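Local structure of monalysin (Pseudomonas entomophila, 4MKO) at residues Thr36-Ile41 / Ser227-Pro232; Thr50-Val55 / Ala99-Val104. The protein is a secreted pore-forming toxin with cytolytic and hemolytic activity that damages the intestine of Drosophila and contributes to bacterial virulence. All coordinates share one frame; numbering follows the deposited sequence.

Contact 1 of 2, residues Thr36-Ile41 / Ser227-Pro232; sequences TVYGDI and SAYNDP. With ACT (acetate ion), chain I.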
loop_
_atom_site.group_PDB
_atom_site.type_symbol
_atom_site.label_atom_id
_atom_site.label_comp_id
_atom_site.label_asym_id
_atom_site.label_seq_id
_atom_site.Cartn_x
_atom_site.Cartn_y
_atom_site.Cartn_z
ATOM N N THR A 36 -0.312 -12.184 -8.323
ATOM C CA THR A 36 0.095 -12.829 -7.098
ATOM C C THR A 36 1.479 -13.457 -7.323
ATOM O O THR A 36 1.724 -14.045 -8.380
ATOM C CB THR A 36 -0.915 -13.913 -6.654
ATOM O OG1 THR A 36 -2.222 -13.335 -6.512
ATOM C CG2 THR A 36 -0.485 -14.596 -5.353
ATOM N N VAL A 37 2.367 -13.300 -6.346
ATOM C CA VAL A 37 3.712 -13.926 -6.339
ATOM C C VAL A 37 3.841 -14.770 -5.079
ATOM O O VAL A 37 3.006 -14.655 -4.177
ATOM C CB VAL A 37 4.877 -12.915 -6.457
ATOM C CG1 VAL A 37 4.785 -12.117 -7.765
ATOM C CG2 VAL A 37 4.984 -12.014 -5.213
ATOM N N TYR A 38 4.877 -15.625 -5.014
ATOM C CA TYR A 38 5.081 -16.497 -3.861
ATOM C C TYR A 38 6.550 -16.495 -3.470
ATOM O O TYR A 38 7.416 -16.685 -4.319
ATOM C CB TYR A 38 4.603 -17.933 -4.160
ATOM C CG TYR A 38 4.786 -18.870 -2.986
ATOM C CD1 TYR A 38 5.981 -19.563 -2.801
ATOM C CD2 TYR A 38 3.760 -19.077 -2.069
ATOM C CE1 TYR A 38 6.157 -20.424 -1.716
ATOM C CE2 TYR A 38 3.932 -19.921 -0.968
ATOM C CZ TYR A 38 5.134 -20.592 -0.798
ATOM O OH TYR A 38 5.310 -21.438 0.275
ATOM N N GLY A 39 6.807 -16.333 -2.185
ATOM C CA GLY A 39 8.158 -16.347 -1.652
ATOM C C GLY A 39 8.185 -16.053 -0.180
ATOM O O GLY A 39 7.135 -15.833 0.437
ATOM N N ASP A 40 9.392 -16.024 0.389
ATOM C CA ASP A 40 9.585 -15.784 1.805
ATOM C C ASP A 40 9.273 -14.381 2.293
ATOM O O ASP A 40 9.626 -13.390 1.648
ATOM C CB ASP A 40 11.031 -16.100 2.219
ATOM C CG ASP A 40 11.401 -17.571 2.259
ATOM O OD1 ASP A 40 10.476 -18.420 2.338
ATOM O OD2 ASP A 40 12.621 -17.874 2.249
ATOM N N ILE A 41 8.670 -14.313 3.498
ATOM C CA ILE A 41 8.483 -13.112 4.288
ATOM C C ILE A 41 8.785 -13.552 5.712
ATOM O O ILE A 41 8.305 -14.610 6.149
ATOM C CB ILE A 41 7.102 -12.413 4.153
ATOM C CG1 ILE A 41 6.847 -11.950 2.685
ATOM C CG2 ILE A 41 7.004 -11.230 5.128
ATOM C CD1 ILE A 41 5.644 -10.925 2.479
ATOM N N SER A 227 -1.950 -20.033 -8.355
ATOM C CA SER A 227 -1.072 -20.562 -9.413
ATOM C C SER A 227 0.335 -19.963 -9.347
ATOM O O SER A 227 1.252 -20.523 -9.956
ATOM C CB SER A 227 -1.687 -20.375 -10.795
ATOM O OG SER A 227 -1.629 -19.024 -11.214
ATOM N N ALA A 228 0.530 -18.854 -8.570
ATOM C CA ALA A 228 1.859 -18.268 -8.346
ATOM C C ALA A 228 2.826 -19.362 -7.848
ATOM O O ALA A 228 3.983 -19.385 -8.261
ATOM C CB ALA A 228 1.784 -17.152 -7.306
ATOM N N TYR A 229 2.343 -20.286 -6.972
ATOM C CA TYR A 229 3.216 -21.350 -6.440
ATOM C C TYR A 229 3.845 -22.208 -7.556
ATOM O O TYR A 229 4.989 -22.625 -7.422
ATOM C CB TYR A 229 2.454 -22.263 -5.461
ATOM C CG TYR A 229 3.373 -23.087 -4.583
ATOM C CD1 TYR A 229 3.877 -24.311 -5.021
ATOM C CD2 TYR A 229 3.701 -22.670 -3.293
ATOM C CE1 TYR A 229 4.724 -25.075 -4.218
ATOM C CE2 TYR A 229 4.534 -23.438 -2.473
ATOM C CZ TYR A 229 5.041 -24.641 -2.942
ATOM O OH TYR A 229 5.860 -25.407 -2.141
ATOM N N ASN A 230 3.073 -22.489 -8.608
ATOM C CA ASN A 230 3.405 -23.344 -9.748
ATOM C C ASN A 230 4.019 -22.602 -10.952
ATOM O O ASN A 230 4.209 -23.201 -12.018
ATOM C CB ASN A 230 2.166 -24.117 -10.157
ATOM C CG ASN A 230 1.544 -24.899 -9.008
ATOM O OD1 ASN A 230 2.226 -25.568 -8.229
ATOM N ND2 ASN A 230 0.266 -24.717 -8.799
ATOM N N ASP A 231 4.309 -21.302 -10.780
ATOM C CA ASP A 231 4.862 -20.468 -11.845
ATOM C C ASP A 231 6.256 -19.966 -11.455
ATOM O O ASP A 231 6.373 -18.996 -10.690
ATOM C CB ASP A 231 3.916 -19.294 -12.188
ATOM C CG ASP A 231 4.326 -18.500 -13.421
ATOM O OD1 ASP A 231 5.381 -18.831 -14.028
ATOM O OD2 ASP A 231 3.602 -17.548 -13.781
ATOM N N PRO A 232 7.333 -20.545 -12.049
ATOM C CA PRO A 232 8.690 -20.101 -11.675
ATOM C C PRO A 232 8.912 -18.596 -11.828
ATOM O O PRO A 232 9.603 -18.020 -10.993
ATOM C CB PRO A 232 9.626 -20.929 -12.571
ATOM C CG PRO A 232 8.743 -21.596 -13.586
ATOM C CD PRO A 232 7.373 -21.701 -12.974
HETATM C C ACT I . -2.927 -23.654 -10.380
HETATM O O ACT I . -3.837 -23.642 -11.241
HETATM O OXT ACT I . -1.709 -23.617 -10.625
HETATM C CH3 ACT I . -3.327 -23.692 -8.876
#

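Contact 2 of 2, residues Thr50-Val55 / Ala99-Val104; sequences TYTRPV and ANIDIV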
loop_
_atom_site.group_PDB
_atom_site.type_symbol
_atom_site.label_atom_id
_atom_site.label_comp_id
_atom_site.label_asym_id
_atom_site.label_seq_id
_atom_site.Cartn_x
_atom_site.Cartn_y
_atom_site.Cartn_z
ATOM N N THR A 50 4.986 -17.192 1.508
ATOM C CA THR A 50 3.886 -16.226 1.456
ATOM C C THR A 50 3.415 -15.858 0.071
ATOM O O THR A 50 4.237 -15.548 -0.789
ATOM C CB THR A 50 4.316 -14.969 2.230
ATOM O OG1 THR A 50 4.804 -15.322 3.527
ATOM C CG2 THR A 50 3.214 -13.909 2.332
ATOM N N TYR A 51 2.083 -15.822 -0.128
ATOM C CA TYR A 51 1.499 -15.337 -1.374
ATOM C C TYR A 51 1.291 -13.837 -1.163
ATOM O O TYR A 51 0.776 -13.439 -0.111
ATOM C CB TYR A 51 0.140 -15.997 -1.672
ATOM C CG TYR A 51 0.215 -17.471 -2.017
ATOM C CD1 TYR A 51 0.142 -18.446 -1.023
ATOM C CD2 TYR A 51 0.334 -17.893 -3.342
ATOM C CE1 TYR A 51 0.198 -19.807 -1.337
ATOM C CE2 TYR A 51 0.413 -19.249 -3.666
ATOM C CZ TYR A 51 0.333 -20.202 -2.660
ATOM O OH TYR A 51 0.394 -21.532 -2.990
ATOM N N THR A 52 1.694 -13.009 -2.138
ATOM C CA THR A 52 1.513 -11.557 -2.035
ATOM C C THR A 52 0.903 -11.027 -3.305
ATOM O O THR A 52 1.305 -11.443 -4.381
ATOM C CB THR A 52 2.886 -10.869 -1.791
ATOM O OG1 THR A 52 3.379 -11.263 -0.522
ATOM C CG2 THR A 52 2.814 -9.330 -1.852
ATOM N N ARG A 53 -0.030 -10.063 -3.198
ATOM C CA ARG A 53 -0.536 -9.384 -4.389
ATOM C C ARG A 53 -0.854 -7.941 -4.024
ATOM O O ARG A 53 -1.245 -7.690 -2.880
ATOM C CB ARG A 53 -1.770 -10.091 -5.011
ATOM C CG ARG A 53 -2.996 -10.168 -4.090
ATOM C CD ARG A 53 -4.287 -10.273 -4.914
ATOM N NE ARG A 53 -4.548 -9.013 -5.625
ATOM C CZ ARG A 53 -5.454 -8.843 -6.587
ATOM N NH1 ARG A 53 -6.222 -9.861 -6.982
ATOM N NH2 ARG A 53 -5.599 -7.661 -7.163
ATOM N N PRO A 54 -0.727 -6.986 -4.973
ATOM C CA PRO A 54 -1.167 -5.609 -4.665
ATOM C C PRO A 54 -2.684 -5.617 -4.592
ATOM O O PRO A 54 -3.319 -6.370 -5.339
ATOM C CB PRO A 54 -0.706 -4.775 -5.894
ATOM C CG PRO A 54 0.086 -5.716 -6.776
ATOM C CD PRO A 54 -0.320 -7.124 -6.392
ATOM N N VAL A 55 -3.280 -4.778 -3.728
ATOM C CA VAL A 55 -4.749 -4.742 -3.645
ATOM C C VAL A 55 -5.333 -3.334 -3.667
ATOM O O VAL A 55 -6.515 -3.174 -3.984
ATOM C CB VAL A 55 -5.312 -5.540 -2.431
ATOM C CG1 VAL A 55 -5.141 -7.055 -2.631
ATOM C CG2 VAL A 55 -4.702 -5.072 -1.090
ATOM N N ALA A 99 14.459 -7.964 -1.015
ATOM C CA ALA A 99 14.253 -7.091 -2.167
ATOM C C ALA A 99 13.561 -7.747 -3.354
ATOM O O ALA A 99 12.907 -7.022 -4.122
ATOM C CB ALA A 99 15.591 -6.518 -2.622
ATOM N N ASN A 100 13.737 -9.093 -3.549
ATOM C CA ASN A 100 13.227 -9.812 -4.720
ATOM C C ASN A 100 11.696 -9.912 -4.784
ATOM O O ASN A 100 11.172 -10.262 -5.844
ATOM C CB ASN A 100 13.869 -11.201 -4.912
ATOM C CG ASN A 100 13.936 -11.644 -6.382
ATOM O OD1 ASN A 100 14.081 -10.833 -7.316
ATOM N ND2 ASN A 100 13.837 -12.948 -6.638
ATOM N N ILE A 101 10.987 -9.518 -3.711
ATOM C CA ILE A 101 9.518 -9.522 -3.718
ATOM C C ILE A 101 9.040 -8.517 -4.782
ATOM O O ILE A 101 7.927 -8.652 -5.282
ATOM C CB ILE A 101 8.900 -9.193 -2.330
ATOM C CG1 ILE A 101 7.353 -9.431 -2.318
ATOM C CG2 ILE A 101 9.258 -7.783 -1.848
ATOM C CD1 ILE A 101 6.664 -9.410 -0.964
ATOM N N ASP A 102 9.909 -7.530 -5.150
ATOM C CA ASP A 102 9.535 -6.498 -6.113
ATOM C C ASP A 102 9.082 -7.034 -7.468
ATOM O O ASP A 102 8.426 -6.298 -8.199
ATOM C CB ASP A 102 10.617 -5.429 -6.269
ATOM C CG ASP A 102 10.015 -4.095 -6.699
ATOM O OD1 ASP A 102 9.068 -3.629 -6.037
ATOM O OD2 ASP A 102 10.486 -3.531 -7.704
ATOM N N ILE A 103 9.303 -8.338 -7.775
ATOM C CA ILE A 103 8.736 -8.942 -8.998
ATOM C C ILE A 103 7.194 -8.776 -8.995
ATOM O O ILE A 103 6.589 -8.796 -10.065
ATOM C CB ILE A 103 9.130 -10.430 -9.225
ATOM C CG1 ILE A 103 8.546 -11.359 -8.124
ATOM C CG2 ILE A 103 10.649 -10.587 -9.389
ATOM C CD1 ILE A 103 8.370 -12.790 -8.568
ATOM N N VAL A 104 6.569 -8.617 -7.803
ATOM C CA VAL A 104 5.113 -8.418 -7.714
ATOM C C VAL A 104 4.730 -7.092 -8.403
ATOM O O VAL A 104 3.707 -7.034 -9.080
ATOM C CB VAL A 104 4.540 -8.531 -6.266
ATOM C CG1 VAL A 104 4.946 -7.356 -5.382
ATOM C CG2 VAL A 104 3.011 -8.705 -6.282
#

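Contact 1 of 2, residues Thr36-Ile41 / Ser227-Pro232
Y38 and Y229 both set CG anti to the backbone N (chi1 -180° and -163°), which sends the two phenol rings out alongside one another with their hydroxyl ends leading. They meet as an edge-to-face (T-shaped) pair, centroids 4.6 Å apart and planes at 64°. The edge of Y229 is turned to the face of Y38: Y229 CD2 stands 3.4 Å above the plane of the Y38 ring, over its centre. The neighbouring edge atom, Y229 CE2, reaches Y38 CZ at 3.4 Å and lies 3.5 Å from Y38 OH. Y51 is a third ring in this cluster, edge-to-face with Y38 and touching Y229. R235 adds a cation-pi contact to Y229.

Beside the ring pair, the methyl of A228, on the 3-10 segment ending at 228, rests on the strand. A228 CB lies 3.3 Å from T36 O and 3.9 Å from T36 CG2. Y38 CB flanks the same methyl, 4.3 Å from A228 CB. V37 points away, and its side chain touches helix 103-107. Elsewhere on the turn, N230 ND2 donates to OXT of an acetate at 2.9 Å, an ion that probably came from the crystallisation solution.

The two segments thus meet through rings and a methyl, and several polar atoms around them bond residues outside. T36 OG1 is bonded to the backbone N of D225. R234 bonds T36 O, S227 OG and D231 OD2, bridging strand and turn, and also joins the backbone of Y38. Ring and methyl packing seats the C-terminal loop on the strand, and the arginine probably adds the directional bonds that such contacts cannot supply.

Contact 2 of 2, residues Thr50-Val55 / Ala99-Val104
The pyrrolidine ring of P54 meets V104 at its CD atom, 3.7 Å from V104 CG2, the two side chains overlapping alongside and running opposite ways. A bound mercury(II) ion sits about 3 Å from the P54 side chain. R53 leaves the strand away from the helical segment, and its guanidinium, with P54 O lying in its plane, grips that oxygen side-on: NE donates at 2.9 Å and NH2 at 3.2 Å. Two bonds on one acceptor hold the flat group in place, and S223 O takes a further bond from NH1.

With chi1 at 70°, V104 holds CG2 anti to its N and facing the strand, where CG2 also touches T52 O at 3.7 Å. Three residues earlier, on the 3-10 segment 99-102, I101 lies crosswise to T52, its CD1 3.8 Å from T52 OG1 and 4.0 Å from T52 CG2. T52 OG1 is meanwhile bonded to H149 ND1 on the adjoining strand.

I101 and V104 thus pack on strand 46-67 of the main mixed sheet, consistent with the inferred pore-forming region, 67-135, being folded against that sheet in this monomer of the aerolysin-like family.

From the N terminus the chain runs along strand 29-43, which carries residues 36-41, and turns back along strand 46-67, which carries 50-55. These antiparallel neighbours are bonded directly, G39 O to T50 N at 2.8 Å and V37 N to T52 O at 2.9 Å. Contact 2 closes first, when the chain returns at 99-104. Contact 1 closes only near the C terminus, at 227-232, so contact 2 is nested inside its loop. Alternating side chains place the two partners on opposite faces of the strand pair: the C-terminal loop meets Y38 and Y51, and the helical segment meets V37 and T52.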